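Side-chain contacts in prenylcyclase (Actinoplanes teichomyceticus, PDB 6IJ1), which probably acts as a prenyltransferase or prenyl cyclase on an isoprenoid substrate, although its exact reaction is uncertain: residues Leu104-Ser107 against Gly108-Trp111; Pro213-Glu216 against Pro217-Ala221; Glu298-Pro301 against Asp302-Glu305. All blocks are in the same frame, centred on the assembly; numbering follows the deposited sequence.

Contact 1 (Leu104-Ser107 against Gly108-Trp111)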
# COMPACT_ATOMS: atom_id res chain seq x y z
N LEU A 104 15.59 0.35 -6.66
CA LEU A 104 16.98 0.79 -6.53
C LEU A 104 17.97 -0.11 -7.27
O LEU A 104 19.17 0.16 -7.23
CB LEU A 104 17.36 0.85 -5.04
CG LEU A 104 16.66 2.03 -4.34
CD1 LEU A 104 16.99 2.05 -2.85
CD2 LEU A 104 17.07 3.40 -4.96
N GLY A 105 17.52 -1.17 -7.90
CA GLY A 105 18.42 -2.09 -8.60
C GLY A 105 19.20 -3.00 -7.70
O GLY A 105 20.25 -3.52 -8.11
N ARG A 106 18.76 -3.17 -6.45
CA ARG A 106 19.51 -3.89 -5.44
C ARG A 106 18.91 -5.25 -5.12
O ARG A 106 19.40 -5.95 -4.21
CB ARG A 106 19.61 -3.06 -4.16
CG ARG A 106 20.46 -1.83 -4.33
CD ARG A 106 20.67 -1.18 -2.96
NE ARG A 106 21.31 -2.08 -2.01
CZ ARG A 106 21.61 -1.76 -0.75
NH1 ARG A 106 21.32 -0.53 -0.31
NH2 ARG A 106 22.17 -2.65 0.06
N SER A 107 17.87 -5.67 -5.84
CA SER A 107 17.15 -6.89 -5.47
C SER A 107 17.85 -8.18 -5.86
O SER A 107 17.36 -9.24 -5.48
CB SER A 107 15.73 -6.88 -6.07
OG SER A 107 15.82 -7.02 -7.48
N GLY A 108 19.03 -8.09 -6.53
CA GLY A 108 19.85 -9.29 -6.70
C GLY A 108 20.76 -9.56 -5.50
O GLY A 108 21.33 -10.67 -5.42
N GLU A 109 20.85 -8.64 -4.54
CA GLU A 109 21.76 -8.96 -3.42
C GLU A 109 21.27 -10.19 -2.65
O GLU A 109 20.06 -10.48 -2.61
CB GLU A 109 21.82 -7.77 -2.49
CG GLU A 109 22.49 -6.61 -3.16
CD GLU A 109 22.50 -5.26 -2.46
OE1 GLU A 109 22.21 -5.21 -1.23
OE2 GLU A 109 22.78 -4.25 -3.15
N PRO A 110 22.17 -10.98 -2.01
CA PRO A 110 21.72 -12.26 -1.48
C PRO A 110 20.71 -12.19 -0.34
O PRO A 110 19.98 -13.16 -0.19
CB PRO A 110 23.03 -12.93 -0.97
CG PRO A 110 24.05 -12.39 -1.92
CD PRO A 110 23.65 -10.95 -2.19
N TRP A 111 20.65 -11.08 0.41
CA TRP A 111 19.61 -10.99 1.44
C TRP A 111 18.21 -11.01 0.84
O TRP A 111 17.26 -11.35 1.54
CB TRP A 111 19.81 -9.73 2.29
CG TRP A 111 19.79 -8.45 1.49
CD1 TRP A 111 20.86 -7.72 1.03
CD2 TRP A 111 18.59 -7.74 1.07
NE1 TRP A 111 20.38 -6.60 0.32
CE2 TRP A 111 19.00 -6.60 0.36
CE3 TRP A 111 17.21 -7.98 1.27
CZ2 TRP A 111 18.03 -5.67 -0.22
CZ3 TRP A 111 16.26 -7.09 0.73
CH2 TRP A 111 16.69 -5.96 -0.01
O HOH W 1 20.75 -6.27 -7.66
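A type I beta turn from Arg-106 to Glu-109 is closed by a backbone bond from Glu-109 N to Arg-106 O, 3.1 Å long and nearly straight at 167°. It follows a Schellman motif in which Gly-105, with positive phi, ends helix 91-104, and a water carries the link onward by donating to Gly-105 O and accepting from Gly-108 N. The turn brings the side chains of Arg-106 and Glu-109 across one another for a side-on, two-nitrogen salt bridge, one bond to each oxygen. Arg-106 NE meets Glu-109 OE2 at 2.9 Å, on the syn side but clearly out of the carboxylate plane. The second bond, Arg-106 NH2 to Glu-109 OE1 at 2.9 Å, lies in the guanidinium plane and uses the syn lone pair. A bend in the arginine at chi3 (59°) swings NE and NH2 across to the extended glutamate. The two flat groups are 40° apart, consistent with this unequal fit. From the anti side, tilted out of the carboxylate plane, Trp-111 NE1 also reaches Glu-109 OE1, at 2.8 Å, with that oxygen near the indole plane. Arg-106 NH1 has its own salt bridge to Asp-69, while the tryptophan rests on Met-68 and Leu-98. With one oxygen held by two donors and the other by a third, the carboxylate has little freedom to rotate, and its negative charge is probably stabilised between the arginine and the indole N-H.

Contact 2 (Pro213-Glu216 against Pro217-Ala221); sequences PGTE and PARAA
Gly-214 turns its carbonyl toward the start of helix 216-229, where a water donates to Gly-214 O and accepts from Ala-218 N. Its phi of 86° would press any CB against the carbonyl O of Pro-213. Thr-215 comes next and carries the main side-chain contact: its OG1 takes two N-H bonds from Arg-219, 2.9 Å to NE and 3.2 Å to NH2. The hydroxyl lies at the edge of the guanidinium, close to its plane, and reaches it with OG1 set between the backbone N and the carbonyl carbon (chi1 70°). Its single proton faces two outside carbonyls, Leu-209 O, its strongest partner, and Val-212 O. Thr-215 O meanwhile accepts from Arg-219 N at 3.0 Å. Glu-216 then passes over one face of the guanidinium with its CA, and its CG lies 3.4 Å from Arg-219 NH2. Its carboxylate stops short of a salt bridge with Arg-219, Glu-216 OE2 being 4.3 Å from Arg-219 NH2. A leucine in place of Arg-219 would probably leave Thr-215 OG1 without its two donors from the helix, though still facing the Leu-209 carbonyl, and take the flat group away from Glu-216. Glu-216 O accepts from Ala-220 N at 2.9 Å, and Pro-217, lacking an N-H, sits where none is needed. The whole is characteristic of a helix's first turn, here where a short loop from helix 198-209 enters helix 216-229.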
# COMPACT_ATOMS: atom_id res chain seq x y z
N PRO A 213 2.49 -9.65 -19.32
CA PRO A 213 1.62 -9.75 -20.49
C PRO A 213 0.32 -10.46 -20.15
O PRO A 213 0.18 -11.17 -19.15
CB PRO A 213 2.45 -10.57 -21.50
CG PRO A 213 3.88 -10.41 -20.99
CD PRO A 213 3.73 -10.42 -19.50
N GLY A 214 -0.70 -10.17 -20.97
CA GLY A 214 -1.98 -10.80 -20.75
C GLY A 214 -2.92 -10.11 -19.76
O GLY A 214 -4.04 -10.60 -19.51
N THR A 215 -2.53 -8.96 -19.23
CA THR A 215 -3.33 -8.29 -18.22
C THR A 215 -3.96 -7.02 -18.73
O THR A 215 -4.63 -6.30 -17.95
CB THR A 215 -2.46 -7.98 -16.98
OG1 THR A 215 -1.54 -6.94 -17.34
CG2 THR A 215 -1.75 -9.21 -16.45
N GLU A 216 -3.82 -6.70 -20.03
CA GLU A 216 -4.41 -5.46 -20.52
C GLU A 216 -5.94 -5.42 -20.37
O GLU A 216 -6.46 -4.34 -20.01
CB GLU A 216 -4.02 -5.19 -22.00
CG GLU A 216 -2.53 -5.23 -22.21
CD GLU A 216 -1.98 -6.65 -22.53
OE1 GLU A 216 -2.69 -7.66 -22.23
OE2 GLU A 216 -0.83 -6.74 -23.08
N PRO A 217 -6.72 -6.48 -20.63
CA PRO A 217 -8.16 -6.38 -20.42
C PRO A 217 -8.51 -5.99 -18.98
O PRO A 217 -9.33 -5.14 -18.78
CB PRO A 217 -8.65 -7.79 -20.79
CG PRO A 217 -7.59 -8.27 -21.77
CD PRO A 217 -6.29 -7.74 -21.21
N ALA A 218 -7.87 -6.64 -18.00
CA ALA A 218 -8.14 -6.33 -16.58
C ALA A 218 -7.80 -4.86 -16.30
O ALA A 218 -8.58 -4.21 -15.61
CB ALA A 218 -7.35 -7.25 -15.70
N ARG A 219 -6.67 -4.38 -16.82
CA ARG A 219 -6.26 -2.98 -16.57
C ARG A 219 -7.23 -2.00 -17.23
O ARG A 219 -7.52 -0.99 -16.62
CB ARG A 219 -4.81 -2.77 -17.00
CG ARG A 219 -3.81 -3.43 -16.07
CD ARG A 219 -2.39 -3.17 -16.49
NE ARG A 219 -1.99 -4.06 -17.55
CZ ARG A 219 -1.28 -3.68 -18.59
NH1 ARG A 219 -1.14 -2.39 -18.85
NH2 ARG A 219 -0.70 -4.58 -19.36
N ALA A 220 -7.69 -2.30 -18.43
CA ALA A 220 -8.64 -1.40 -19.12
C ALA A 220 -9.96 -1.33 -18.35
O ALA A 220 -10.53 -0.25 -18.29
CB ALA A 220 -8.85 -1.86 -20.54
N ALA A 221 -10.42 -2.46 -17.83
CA ALA A 221 -11.69 -2.49 -17.07
C ALA A 221 -11.53 -1.71 -15.76
O ALA A 221 -12.44 -0.97 -15.41
CB ALA A 221 -12.10 -3.92 -16.81
O HOH W 2 -6.62 -9.39 -18.32

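Contact 3 (Glu298-Pro301 against Asp302-Glu305); sequences ETDP and DSYE
Two first torsions bring Asp-300 and Ser-303 together: the carboxylate of Asp-300 extends away from its own amide (chi1 -175°), while Ser-303 has OG beside its backbone N (chi1 -72°). Across one turn of chain this places Ser-303 OG at 2.6 Å from Asp-300 OD2, donating its proton. The hydroxyl does not arrive in the carboxylate plane but from above it, 52° out. The backbone supports this meeting with two successive bonds of the i to i+3 kind. Ser-303 N donates to Asp-300 O at 2.9 Å, and Tyr-304 N to Pro-301 O at 3.0 Å, so the chain winds through a short 3-10 turn covering Pro-301 to Ser-303. A water bridges the other oxygen, Asp-300 OD1, to Asp-302 N, 2.9 Å from that nitrogen. A second water donates to both Pro-301 O and Tyr-304 O at the far end of the turn. Before the turn, Asp-300 N is held by Glu-298 OE2 at 2.8 Å, through the lone pair directed away from the other oxygen. The buried Pro-301 ring faces the protein, against Tyr-193, Val-294 and Trp-307, and a bound imidazole, probably from the crystallisation liquor, lies about 5 Å from its side chain. Tyr-304 makes an edge-to-face contact with Trp-307. The turn lies in the loop between strands 291-292 and 308-309, its proline packed inward and Asp-300 and Asp-302 exposed. These two acids gather like charge, their nearest charged oxygens, Asp-300 OD1 and Asp-302 OD2, being 5.3 Å apart. Because a serine hydroxyl and a water serve Asp-300, and a salt bridge to Arg-292 serves Asp-302, mutual repulsion between the two acids is probably eased.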
# COMPACT_ATOMS: atom_id res chain seq x y z
N GLU A 298 -12.02 -12.97 11.11
CA GLU A 298 -12.98 -12.48 10.15
C GLU A 298 -12.44 -12.63 8.73
O GLU A 298 -11.33 -12.17 8.43
CB GLU A 298 -13.28 -11.01 10.45
CG GLU A 298 -14.13 -10.37 9.45
CD GLU A 298 -15.55 -10.90 9.39
OE1 GLU A 298 -16.33 -10.66 10.37
OE2 GLU A 298 -15.91 -11.54 8.41
N THR A 299 -13.20 -13.32 7.88
CA THR A 299 -12.83 -13.48 6.48
C THR A 299 -13.58 -12.56 5.54
O THR A 299 -13.25 -12.48 4.36
CB THR A 299 -13.05 -14.92 5.99
OG1 THR A 299 -14.45 -15.21 5.99
CG2 THR A 299 -12.39 -15.87 6.95
N ASP A 300 -14.55 -11.83 6.03
CA ASP A 300 -15.42 -11.03 5.17
C ASP A 300 -15.59 -9.64 5.76
O ASP A 300 -16.70 -9.26 6.14
CB ASP A 300 -16.75 -11.77 5.07
CG ASP A 300 -17.73 -11.15 4.13
OD1 ASP A 300 -17.35 -10.38 3.21
OD2 ASP A 300 -18.94 -11.45 4.32
N PRO A 301 -14.51 -8.85 5.86
CA PRO A 301 -14.66 -7.55 6.52
C PRO A 301 -15.66 -6.61 5.85
O PRO A 301 -16.18 -5.73 6.55
CB PRO A 301 -13.21 -6.97 6.49
CG PRO A 301 -12.56 -7.66 5.31
CD PRO A 301 -13.12 -9.09 5.43
N ASP A 302 -15.94 -6.76 4.55
CA ASP A 302 -16.97 -5.91 3.94
C ASP A 302 -18.33 -6.10 4.63
O ASP A 302 -19.18 -5.19 4.57
CB ASP A 302 -17.12 -6.19 2.45
CG ASP A 302 -15.98 -5.61 1.63
OD1 ASP A 302 -15.29 -4.69 2.12
OD2 ASP A 302 -15.77 -6.09 0.50
N SER A 303 -18.55 -7.23 5.29
CA SER A 303 -19.83 -7.45 5.97
C SER A 303 -19.90 -6.85 7.36
O SER A 303 -20.98 -6.85 7.97
CB SER A 303 -20.12 -8.93 6.08
OG SER A 303 -20.45 -9.35 4.79
N TYR A 304 -18.79 -6.40 7.93
CA TYR A 304 -18.78 -5.96 9.30
C TYR A 304 -19.20 -4.50 9.31
O TYR A 304 -18.70 -3.71 8.50
CB TYR A 304 -17.38 -6.09 9.89
CG TYR A 304 -17.26 -5.87 11.35
CD1 TYR A 304 -18.10 -6.54 12.24
CD2 TYR A 304 -16.25 -5.09 11.90
CE1 TYR A 304 -17.97 -6.42 13.59
CE2 TYR A 304 -16.09 -4.94 13.26
CZ TYR A 304 -16.95 -5.62 14.15
OH TYR A 304 -16.74 -5.46 15.49
N GLU A 305 -20.14 -4.17 10.20
CA GLU A 305 -20.62 -2.79 10.32
C GLU A 305 -20.27 -2.15 11.64
O GLU A 305 -20.53 -0.96 11.83
CB GLU A 305 -22.13 -2.77 10.12
CG GLU A 305 -22.53 -3.23 8.71
CD GLU A 305 -24.03 -3.35 8.53
OE1 GLU A 305 -24.76 -3.13 9.52
OE2 GLU A 305 -24.47 -3.65 7.39
O HOH W 3 -14.88 -8.74 2.67
O HOH W 4 -16.48 -3.07 6.26

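Overall arrangement
All three contacts are local turns about 20 Å from the chain centre, and none belongs to the core. Contacts 1 and 3 are surface contacts on opposite sides of that centre, with centres 38 Å apart; contact 2 is partly buried and lies about 17 Å, nearest atom to nearest atom, from each. They share no elements: contact 1 links helices 91-104 and 112-121, contact 2 opens helix 216-229, and contact 3 lies between two strands of the small sheet. Arginine serves contacts 1 and 2 differently, paired with a carboxylate in the first and with a hydroxyl in the second, whereas contact 3 joins an acid to a serine. Each also uses water to bridge backbone or side-chain groups.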